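Local coordinates for beta-lactamase-like protein (Koribacter versatilis, PDB 6B9V) that probably works as a metal-dependent diphosphatase of the PhnP family, with a metallo-beta-lactamase fold, cleaving reactive FAD photoproducts, at residues L7-S12 with A252-L256; R36-S41 with T56-Q62; R103-N109 with Q135-V141. One frame throughout, in Å; residues are numbered along the deposited sequence.

Contact 1 (L7-S12 with A252-L256)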
loop_
_atom_site.group_PDB
_atom_site.type_symbol
_atom_site.label_atom_id
_atom_site.label_comp_id
_atom_site.label_asym_id
_atom_site.label_seq_id
_atom_site.Cartn_x
_atom_site.Cartn_y
_atom_site.Cartn_z
ATOM N N LEU A 7 -14.438 -12.391 13.683
ATOM C CA LEU A 7 -13.812 -11.123 13.324
ATOM C C LEU A 7 -12.282 -11.279 13.358
ATOM O O LEU A 7 -11.728 -11.779 14.336
ATOM C CB LEU A 7 -14.274 -10.002 14.279
ATOM C CG LEU A 7 -13.755 -8.592 13.937
ATOM C CD1 LEU A 7 -14.761 -7.552 14.404
ATOM C CD2 LEU A 7 -12.394 -8.327 14.572
ATOM N N THR A 8 -11.607 -10.838 12.302
ATOM C CA THR A 8 -10.143 -10.854 12.257
ATOM C C THR A 8 -9.610 -9.450 12.074
ATOM O O THR A 8 -10.062 -8.713 11.189
ATOM C CB THR A 8 -9.611 -11.743 11.102
ATOM O OG1 THR A 8 -10.065 -13.078 11.293
ATOM C CG2 THR A 8 -8.086 -11.733 11.057
ATOM N N VAL A 9 -8.655 -9.077 12.919
ATOM C CA VAL A 9 -7.984 -7.795 12.796
ATOM C C VAL A 9 -6.907 -7.869 11.715
ATOM O O VAL A 9 -5.919 -8.590 11.860
ATOM C CB VAL A 9 -7.359 -7.372 14.135
ATOM C CG1 VAL A 9 -6.639 -6.039 13.998
ATOM C CG2 VAL A 9 -8.460 -7.306 15.234
ATOM N N LEU A 10 -7.115 -7.138 10.628
ATOM C CA LEU A 10 -6.133 -7.072 9.538
ATOM C C LEU A 10 -5.054 -6.030 9.834
ATOM O O LEU A 10 -3.892 -6.202 9.458
ATOM C CB LEU A 10 -6.831 -6.750 8.211
ATOM C CG LEU A 10 -7.955 -7.723 7.832
ATOM C CD1 LEU A 10 -8.636 -7.293 6.521
ATOM C CD2 LEU A 10 -7.451 -9.185 7.711
ATOM N N GLY A 11 -5.437 -4.948 10.516
ATOM C CA GLY A 11 -4.465 -3.962 10.956
ATOM C C GLY A 11 -5.008 -3.224 12.176
ATOM O O GLY A 11 -6.192 -2.953 12.241
ATOM N N SER A 12 -4.140 -2.944 13.141
ATOM C CA SER A 12 -4.545 -2.299 14.389
ATOM C C SER A 12 -3.889 -0.926 14.550
ATOM O O SER A 12 -4.008 -0.290 15.596
ATOM C CB SER A 12 -4.190 -3.203 15.580
ATOM O OG SER A 12 -2.781 -3.419 15.657
ATOM N N ALA A 252 -5.973 -4.057 20.745
ATOM C CA ALA A 252 -5.945 -5.115 19.722
ATOM C C ALA A 252 -4.529 -5.351 19.188
ATOM O O ALA A 252 -3.606 -4.579 19.474
ATOM C CB ALA A 252 -6.879 -4.776 18.571
ATOM N N HIS A 253 -4.361 -6.414 18.399
ATOM C CA HIS A 253 -3.106 -6.620 17.671
ATOM C C HIS A 253 -3.409 -7.191 16.289
ATOM O O HIS A 253 -4.483 -7.774 16.066
ATOM C CB HIS A 253 -2.140 -7.555 18.433
ATOM C CG HIS A 253 -2.667 -8.940 18.649
ATOM N ND1 HIS A 253 -3.321 -9.321 19.809
ATOM C CD2 HIS A 253 -2.629 -10.049 17.868
ATOM C CE1 HIS A 253 -3.654 -10.592 19.728
ATOM N NE2 HIS A 253 -3.249 -11.060 18.558
ATOM N N ASP A 254 -2.483 -6.989 15.358
ATOM C CA ASP A 254 -2.646 -7.545 14.011
ATOM C C ASP A 254 -2.759 -9.064 14.085
ATOM O O ASP A 254 -1.887 -9.719 14.662
ATOM C CB ASP A 254 -1.460 -7.167 13.106
ATOM C CG ASP A 254 -1.460 -5.698 12.691
ATOM O OD1 ASP A 254 -2.101 -4.848 13.358
ATOM O OD2 ASP A 254 -0.777 -5.378 11.695
ATOM N N GLY A 255 -3.799 -9.635 13.482
ATOM C CA GLY A 255 -3.948 -11.079 13.466
ATOM C C GLY A 255 -4.902 -11.614 14.524
ATOM O O GLY A 255 -5.274 -12.785 14.502
ATOM N N LEU A 256 -5.312 -10.755 15.449
ATOM C CA LEU A 256 -6.283 -11.149 16.470
ATOM C C LEU A 256 -7.575 -11.686 15.855
ATOM O O LEU A 256 -8.179 -11.035 15.005
ATOM C CB LEU A 256 -6.609 -9.959 17.371
ATOM C CG LEU A 256 -7.680 -10.154 18.452
ATOM C CD1 LEU A 256 -7.282 -11.248 19.420
ATOM C CD2 LEU A 256 -7.878 -8.817 19.183
#
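Ser12 and Asp254 make the polar half of this buried contact, Asp254 OD1 taking two bonds from the one serine. Ser12 OG, turned between its own backbone N and carbonyl carbon (chi1 62°), donates nearly in line with the C-O bond of Asp254 OD1, at 2.8 Å. Ser12 N reaches the same OD1, also at 2.8 Å, from the syn side but well out of the carboxylate plane. Asp254 OD2 forms a salt bridge with Arg65 and accepts from Leu38 N.

Val9 splits its branches. CG1 packs on the backbone, 3.5 Å from His253 O, whereas the apolar contact belongs to CG2, which slants across Leu256 and meets its CB at 3.9 Å. Phe197 of strand 195-199 also packs on Val9. In the second half of the type II turn His253-Leu256, Val9 N donates to Leu256 O and Val9 O accepts from Gly255 N. The end of strand 2-9, with a classic beta bulge at Leu10 and Gly11 opposite Ser41, thus meets the loop joining strands 249-251 and 257-263, which belong to different sheets.

With one N-H and one O-H donor on OD1, and Arg65 and Leu38 N on OD2, Asp254 is probably kept ionised, its charge balanced within the protein.

Contact 2 (R36-S41 with T56-Q62)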
loop_
_atom_site.group_PDB
_atom_site.type_symbol
_atom_site.label_atom_id
_atom_site.label_comp_id
_atom_site.label_asym_id
_atom_site.label_seq_id
_atom_site.Cartn_x
_atom_site.Cartn_y
_atom_site.Cartn_z
ATOM N N ARG A 36 4.162 -4.247 15.866
ATOM C CA ARG A 36 4.110 -4.038 14.426
ATOM C C ARG A 36 2.659 -3.981 14.017
ATOM O O ARG A 36 1.915 -4.945 14.219
ATOM C CB ARG A 36 4.830 -5.153 13.660
ATOM C CG ARG A 36 4.797 -4.993 12.138
ATOM C CD ARG A 36 5.413 -6.241 11.438
ATOM N NE ARG A 36 5.651 -6.072 9.998
ATOM C CZ ARG A 36 4.705 -6.180 9.064
ATOM N NH1 ARG A 36 3.452 -6.423 9.418
ATOM N NH2 ARG A 36 5.000 -6.028 7.777
ATOM N N ARG A 37 2.254 -2.850 13.447
ATOM C CA ARG A 37 0.843 -2.615 13.168
ATOM C C ARG A 37 0.614 -2.046 11.764
ATOM O O ARG A 37 1.086 -0.955 11.453
ATOM C CB ARG A 37 0.261 -1.652 14.213
ATOM C CG ARG A 37 0.543 -2.021 15.681
ATOM C CD ARG A 37 -0.283 -1.069 16.588
ATOM N NE ARG A 37 -0.006 -1.273 18.005
ATOM C CZ ARG A 37 -0.608 -2.176 18.780
ATOM N NH1 ARG A 37 -1.523 -3.000 18.285
ATOM N NH2 ARG A 37 -0.285 -2.261 20.063
ATOM N N LEU A 38 -0.116 -2.780 10.926
ATOM C CA LEU A 38 -0.527 -2.244 9.622
ATOM C C LEU A 38 -1.735 -1.315 9.773
ATOM O O LEU A 38 -2.293 -1.178 10.871
ATOM C CB LEU A 38 -0.859 -3.381 8.651
ATOM C CG LEU A 38 0.266 -4.400 8.474
ATOM C CD1 LEU A 38 -0.130 -5.498 7.473
ATOM C CD2 LEU A 38 1.551 -3.691 8.018
ATOM N N ARG A 39 -2.133 -0.651 8.696
ATOM C CA ARG A 39 -3.205 0.307 8.758
ATOM C C ARG A 39 -4.573 -0.340 9.112
ATOM O O ARG A 39 -4.726 -1.508 8.934
ATOM C CB ARG A 39 -3.271 1.170 7.483
ATOM C CG ARG A 39 -2.394 2.424 7.510
ATOM C CD ARG A 39 -0.941 2.166 7.781
ATOM N NE ARG A 39 -0.222 1.665 6.629
ATOM C CZ ARG A 39 0.345 2.402 5.706
ATOM N NH1 ARG A 39 0.317 3.722 5.761
ATOM N NH2 ARG A 39 0.916 1.837 4.705
ATOM N N PRO A 40 -5.532 0.456 9.591
ATOM C CA PRO A 40 -6.647 -0.151 10.343
ATOM C C PRO A 40 -7.812 -0.731 9.523
ATOM O O PRO A 40 -8.401 -0.036 8.696
ATOM C CB PRO A 40 -7.131 1.016 11.232
ATOM C CG PRO A 40 -6.842 2.253 10.434
ATOM C CD PRO A 40 -5.529 1.936 9.688
ATOM N N SER A 41 -8.144 -2.002 9.788
ATOM C CA SER A 41 -9.152 -2.750 9.006
ATOM C C SER A 41 -9.472 -4.073 9.690
ATOM O O SER A 41 -8.598 -4.665 10.317
ATOM C CB SER A 41 -8.649 -3.021 7.574
ATOM O OG SER A 41 -9.532 -3.865 6.852
ATOM N N THR A 56 -7.297 -0.660 3.333
ATOM C CA THR A 56 -6.140 0.157 3.684
ATOM C C THR A 56 -5.052 0.019 2.627
ATOM O O THR A 56 -5.077 -0.909 1.837
ATOM C CB THR A 56 -5.540 -0.234 5.065
ATOM O OG1 THR A 56 -4.672 -1.377 4.924
ATOM C CG2 THR A 56 -6.643 -0.510 6.098
ATOM N N PRO A 57 -4.101 0.955 2.610
ATOM C CA PRO A 57 -2.948 0.796 1.719
ATOM C C PRO A 57 -2.191 -0.511 1.949
ATOM O O PRO A 57 -1.408 -0.897 1.079
ATOM C CB PRO A 57 -2.068 2.004 2.063
ATOM C CG PRO A 57 -2.624 2.540 3.414
ATOM C CD PRO A 57 -4.083 2.250 3.313
ATOM N N ASP A 58 -2.408 -1.179 3.082
ATOM C CA ASP A 58 -1.780 -2.486 3.321
ATOM C C ASP A 58 -2.645 -3.670 2.904
ATOM O O ASP A 58 -2.351 -4.803 3.265
ATOM C CB ASP A 58 -1.405 -2.634 4.809
ATOM C CG ASP A 58 -0.426 -1.576 5.260
ATOM O OD1 ASP A 58 0.547 -1.315 4.515
ATOM O OD2 ASP A 58 -0.623 -0.983 6.348
ATOM N N PHE A 59 -3.684 -3.421 2.117
ATOM C CA PHE A 59 -4.631 -4.495 1.833
ATOM C C PHE A 59 -3.996 -5.715 1.159
ATOM O O PHE A 59 -4.307 -6.838 1.529
ATOM C CB PHE A 59 -5.801 -4.007 0.976
ATOM C CG PHE A 59 -6.709 -5.133 0.554
ATOM C CD1 PHE A 59 -7.551 -5.740 1.477
ATOM C CD2 PHE A 59 -6.662 -5.631 -0.737
ATOM C CE1 PHE A 59 -8.351 -6.808 1.112
ATOM C CE2 PHE A 59 -7.467 -6.716 -1.110
ATOM C CZ PHE A 59 -8.310 -7.294 -0.189
ATOM N N ARG A 60 -3.113 -5.527 0.181
ATOM C CA ARG A 60 -2.501 -6.717 -0.441
ATOM C C ARG A 60 -1.832 -7.622 0.617
ATOM O O ARG A 60 -2.098 -8.835 0.676
ATOM C CB ARG A 60 -1.471 -6.325 -1.517
ATOM C CG ARG A 60 -0.725 -7.549 -2.085
ATOM C CD ARG A 60 0.165 -7.154 -3.270
ATOM N NE ARG A 60 0.989 -8.281 -3.717
ATOM C CZ ARG A 60 2.145 -8.642 -3.174
ATOM N NH1 ARG A 60 2.653 -7.958 -2.154
ATOM N NH2 ARG A 60 2.791 -9.703 -3.654
ATOM N N GLU A 61 -0.991 -7.018 1.463
ATOM C CA GLU A 61 -0.297 -7.749 2.526
ATOM C C GLU A 61 -1.296 -8.416 3.482
ATOM O O GLU A 61 -1.109 -9.569 3.885
ATOM C CB GLU A 61 0.641 -6.811 3.320
ATOM C CG GLU A 61 1.433 -7.514 4.465
ATOM C CD GLU A 61 2.483 -6.613 5.185
ATOM O OE1 GLU A 61 2.812 -5.475 4.724
ATOM O OE2 GLU A 61 3.006 -7.067 6.229
ATOM N N GLN A 62 -2.341 -7.678 3.853
ATOM C CA GLN A 62 -3.352 -8.193 4.796
ATOM C C GLN A 62 -4.091 -9.415 4.221
ATOM O O GLN A 62 -4.316 -10.428 4.914
ATOM C CB GLN A 62 -4.341 -7.071 5.188
ATOM C CG GLN A 62 -3.658 -5.944 6.031
ATOM C CD GLN A 62 -4.476 -4.658 6.203
ATOM O OE1 GLN A 62 -5.216 -4.244 5.317
ATOM N NE2 GLN A 62 -4.299 -3.988 7.360
#
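Arg39 and Asp58 form the central salt bridge, a side-on grip in which two nitrogens each hold one carboxylate oxygen. Arg39 NE lies 2.7 Å from Asp58 OD2, and Arg39 NH2 is 3.2 Å from Asp58 OD1. Both oxygens sit close to the guanidinium plane, but the nitrogens come from outside the carboxylate plane, the two flat groups being twisted 44° apart. Bends at chi2 and chi3 fold the arginine back to make this possible. Arg39 NH1 also forms a salt bridge with Asp89 of the second subunit. The extended chain of Arg36 approaches Glu61 from the opposite direction and meets it at the guanidinium edge, NH2 2.7 Å from Glu61 OE2, on the syn lone pair.

Two further hydrogen bonds use the backbone of Arg39. Its N points along the anti lone pair of Asp58 OD2 (2.8 Å), and its O accepts from Gln62 NE2 at 3.0 Å. Thr56 OG1 receives Asp58 N in an ST turn. In the metallo-beta-lactamase fold of this protein, the loop before strand 41-46 here meets the start of helix 59-66. Pro40 packs against His83 and His231, both manganese ligands.

Packing contacts accompany these bonds. Pro57 CG sits over the centre of one face of the Arg39 guanidinium, while the Leu38 side chain crosses that of Glu61, CD1 lying 3.6 Å from Glu61 CD. Thr56 CG2 meets Ser41 CB at 3.5 Å.

Contact 3 (R103-N109 with Q135-V141)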
loop_
_atom_site.group_PDB
_atom_site.type_symbol
_atom_site.label_atom_id
_atom_site.label_comp_id
_atom_site.label_asym_id
_atom_site.label_seq_id
_atom_site.Cartn_x
_atom_site.Cartn_y
_atom_site.Cartn_z
ATOM N N ARG A 103 -20.190 -8.216 -9.815
ATOM C CA ARG A 103 -19.219 -7.254 -9.316
ATOM C C ARG A 103 -19.132 -7.354 -7.796
ATOM O O ARG A 103 -20.087 -7.781 -7.142
ATOM C CB ARG A 103 -19.597 -5.829 -9.723
ATOM C CG ARG A 103 -19.669 -5.589 -11.229
ATOM C CD ARG A 103 -20.158 -4.181 -11.511
ATOM N NE ARG A 103 -20.101 -3.839 -12.928
ATOM C CZ ARG A 103 -20.600 -2.717 -13.439
ATOM N NH1 ARG A 103 -21.198 -1.833 -12.650
ATOM N NH2 ARG A 103 -20.506 -2.481 -14.741
ATOM N N VAL A 104 -17.984 -6.967 -7.247
ATOM C CA VAL A 104 -17.822 -6.806 -5.799
ATOM C C VAL A 104 -18.576 -5.554 -5.341
ATOM O O VAL A 104 -18.307 -4.447 -5.827
ATOM C CB VAL A 104 -16.327 -6.691 -5.397
ATOM C CG1 VAL A 104 -16.165 -6.414 -3.890
ATOM C CG2 VAL A 104 -15.549 -7.942 -5.801
ATOM N N PRO A 105 -19.535 -5.716 -4.418
ATOM C CA PRO A 105 -20.260 -4.533 -3.952
ATOM C C PRO A 105 -19.493 -3.750 -2.872
ATOM O O PRO A 105 -18.971 -4.334 -1.925
ATOM C CB PRO A 105 -21.559 -5.122 -3.394
ATOM C CG PRO A 105 -21.167 -6.486 -2.914
ATOM C CD PRO A 105 -20.025 -6.957 -3.792
ATOM N N LEU A 106 -19.415 -2.435 -3.050
ATOM C CA LEU A 106 -18.834 -1.526 -2.068
ATOM C C LEU A 106 -19.938 -0.721 -1.410
ATOM O O LEU A 106 -20.828 -0.234 -2.082
ATOM C CB LEU A 106 -17.839 -0.566 -2.712
ATOM C CG LEU A 106 -16.835 -1.063 -3.742
ATOM C CD1 LEU A 106 -15.952 0.111 -4.135
ATOM C CD2 LEU A 106 -16.005 -2.217 -3.212
ATOM N N TYR A 107 -19.875 -0.560 -0.102
ATOM C CA TYR A 107 -20.908 0.186 0.600
ATOM C C TYR A 107 -20.282 1.407 1.250
ATOM O O TYR A 107 -19.326 1.274 2.006
ATOM C CB TYR A 107 -21.595 -0.708 1.638
ATOM C CG TYR A 107 -22.429 -1.795 1.000
ATOM C CD1 TYR A 107 -21.850 -2.986 0.572
ATOM C CD2 TYR A 107 -23.794 -1.621 0.804
ATOM C CE1 TYR A 107 -22.620 -3.983 -0.035
ATOM C CE2 TYR A 107 -24.567 -2.606 0.203
ATOM C CZ TYR A 107 -23.972 -3.786 -0.213
ATOM O OH TYR A 107 -24.732 -4.770 -0.816
ATOM N N ALA A 108 -20.810 2.589 0.956
ATOM C CA ALA A 108 -20.237 3.798 1.546
ATOM C C ALA A 108 -21.264 4.903 1.649
ATOM O O ALA A 108 -22.235 4.929 0.883
ATOM C CB ALA A 108 -19.024 4.273 0.722
ATOM N N ASN A 109 -21.072 5.820 2.596
ATOM C CA ASN A 109 -21.937 6.992 2.639
ATOM C C ASN A 109 -21.557 7.938 1.504
ATOM O O ASN A 109 -20.573 7.697 0.797
ATOM C CB ASN A 109 -21.887 7.697 4.012
ATOM C CG ASN A 109 -20.512 8.238 4.372
ATOM O OD1 ASN A 109 -19.636 8.400 3.524
ATOM N ND2 ASN A 109 -20.324 8.536 5.654
ATOM N N GLN A 135 -16.293 -4.953 -12.385
ATOM C CA GLN A 135 -15.429 -5.395 -11.299
ATOM C C GLN A 135 -16.065 -5.048 -9.957
ATOM O O GLN A 135 -16.319 -5.931 -9.137
ATOM C CB GLN A 135 -14.037 -4.763 -11.399
ATOM C CG GLN A 135 -13.570 -4.460 -12.809
ATOM C CD GLN A 135 -14.170 -3.179 -13.359
ATOM O OE1 GLN A 135 -14.561 -2.286 -12.605
ATOM N NE2 GLN A 135 -14.256 -3.089 -14.683
ATOM N N VAL A 136 -16.323 -3.759 -9.739
ATOM C CA VAL A 136 -16.901 -3.306 -8.473
ATOM C C VAL A 136 -18.106 -2.394 -8.705
ATOM O O VAL A 136 -18.192 -1.717 -9.732
ATOM C CB VAL A 136 -15.857 -2.562 -7.605
ATOM C CG1 VAL A 136 -14.630 -3.430 -7.403
ATOM C CG2 VAL A 136 -15.475 -1.234 -8.240
ATOM N N GLU A 137 -19.043 -2.386 -7.760
ATOM C CA GLU A 137 -20.228 -1.536 -7.879
ATOM C C GLU A 137 -20.514 -0.817 -6.569
ATOM O O GLU A 137 -20.428 -1.423 -5.507
ATOM C CB GLU A 137 -21.450 -2.359 -8.299
ATOM C CG GLU A 137 -21.766 -3.509 -7.353
ATOM C CD GLU A 137 -23.004 -4.281 -7.755
ATOM O OE1 GLU A 137 -23.495 -4.074 -8.886
ATOM O OE2 GLU A 137 -23.487 -5.092 -6.935
ATOM N N MET A 138 -20.863 0.467 -6.650
ATOM C CA MET A 138 -21.135 1.277 -5.458
ATOM C C MET A 138 -22.582 1.209 -4.961
ATOM O O MET A 138 -23.535 1.312 -5.733
ATOM C CB MET A 138 -20.790 2.747 -5.724
ATOM C CG MET A 138 -19.315 3.094 -5.676
ATOM S SD MET A 138 -18.666 3.187 -3.995
ATOM C CE MET A 138 -20.097 3.757 -3.080
ATOM N N HIS A 139 -22.728 1.083 -3.647
ATOM C CA HIS A 139 -24.011 1.116 -2.964
ATOM C C HIS A 139 -23.976 2.169 -1.844
ATOM O O HIS A 139 -23.030 2.220 -1.031
ATOM C CB HIS A 139 -24.359 -0.260 -2.380
ATOM C CG HIS A 139 -24.461 -1.355 -3.398
ATOM N ND1 HIS A 139 -25.669 -1.810 -3.883
ATOM C CD2 HIS A 139 -23.508 -2.098 -4.010
ATOM C CE1 HIS A 139 -25.455 -2.781 -4.756
ATOM N NE2 HIS A 139 -24.151 -2.973 -4.853
ATOM N N ARG A 140 -25.013 2.998 -1.798
ATOM C CA ARG A 140 -25.069 4.100 -0.839
ATOM C C ARG A 140 -25.533 3.667 0.553
ATOM O O ARG A 140 -26.562 3.014 0.707
ATOM C CB ARG A 140 -25.988 5.205 -1.360
ATOM C CG ARG A 140 -26.214 6.360 -0.382
ATOM C CD ARG A 140 -25.004 7.281 -0.309
ATOM N NE ARG A 140 -24.600 7.751 -1.631
ATOM C CZ ARG A 140 -25.066 8.854 -2.209
ATOM N NH1 ARG A 140 -25.957 9.610 -1.585
ATOM N NH2 ARG A 140 -24.641 9.201 -3.414
ATOM N N VAL A 141 -24.766 4.055 1.565
ATOM C CA VAL A 141 -25.127 3.815 2.953
ATOM C C VAL A 141 -25.692 5.084 3.592
ATOM O O VAL A 141 -25.046 6.131 3.585
ATOM C CB VAL A 141 -23.917 3.355 3.793
ATOM C CG1 VAL A 141 -24.340 3.070 5.228
ATOM C CG2 VAL A 141 -23.251 2.126 3.176
HETATM O O HOH W 1 -22.848 -8.001 -6.865
#
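Tyr107 and His139 have nearly the same first torsion (chi1 -69° and -60°), each CG lying anti to its carbonyl carbon; paired in register on one face of the sheet, the two rings are thereby sent the same way, side by side. They form an offset stack with centroids 4.8 Å apart and planes only 19° from parallel, in which His139 CB lies against CD2 and CE2 of Tyr107, 3.5 Å from CE2. The imidazole is held from its far end: NE2 donates to Glu137 OE2 at 3.0 Å, in the ring plane but from above the carboxylate plane. A water donates to the same oxygen and to Arg103 O, while Pro105 CB packs 3.7 Å from His139 CD2.

The other face is largely apolar. Met138, bent along its chain, brings SD to 4.1 Å from Leu106 CB and CE to 4.0 Å from Ala108 CB, and Glu113 and Lys117 of helix 110-119 touch Met138.

Backbone hydrogen bonds join the two parallel strands; Leu106 N to Glu137 O, at 2.8 Å, is almost straight. Strand 104-108, helix 110-119 and strand 136-140 thus form a beta-alpha-beta crossover, its second strand at the edge of a mixed sheet of the metallo-beta-lactamase fold.

Overall arrangement
Contacts 1 and 2 are neighbours, their centres 10 Å apart, and they are joined directly: Leu38 N lies 2.8 Å from Asp254 OD2, and Arg37 NH1 lies 2.9 Å from Ala252 O, both probable hydrogen bonds. Contact 2 is the nearer to the active site, with the Pro40 side chain about 4 Å from a manganese ion; in contact 1, Gly11 is about 11 Å from one. Contact 3 stands apart, its centre 24 Å from that of contact 1 and 20 Å from that of contact 2. It nevertheless shares a sheet with contact 1, and its Asn109 side chain comes within about 6 Å of that of the manganese ligand His78.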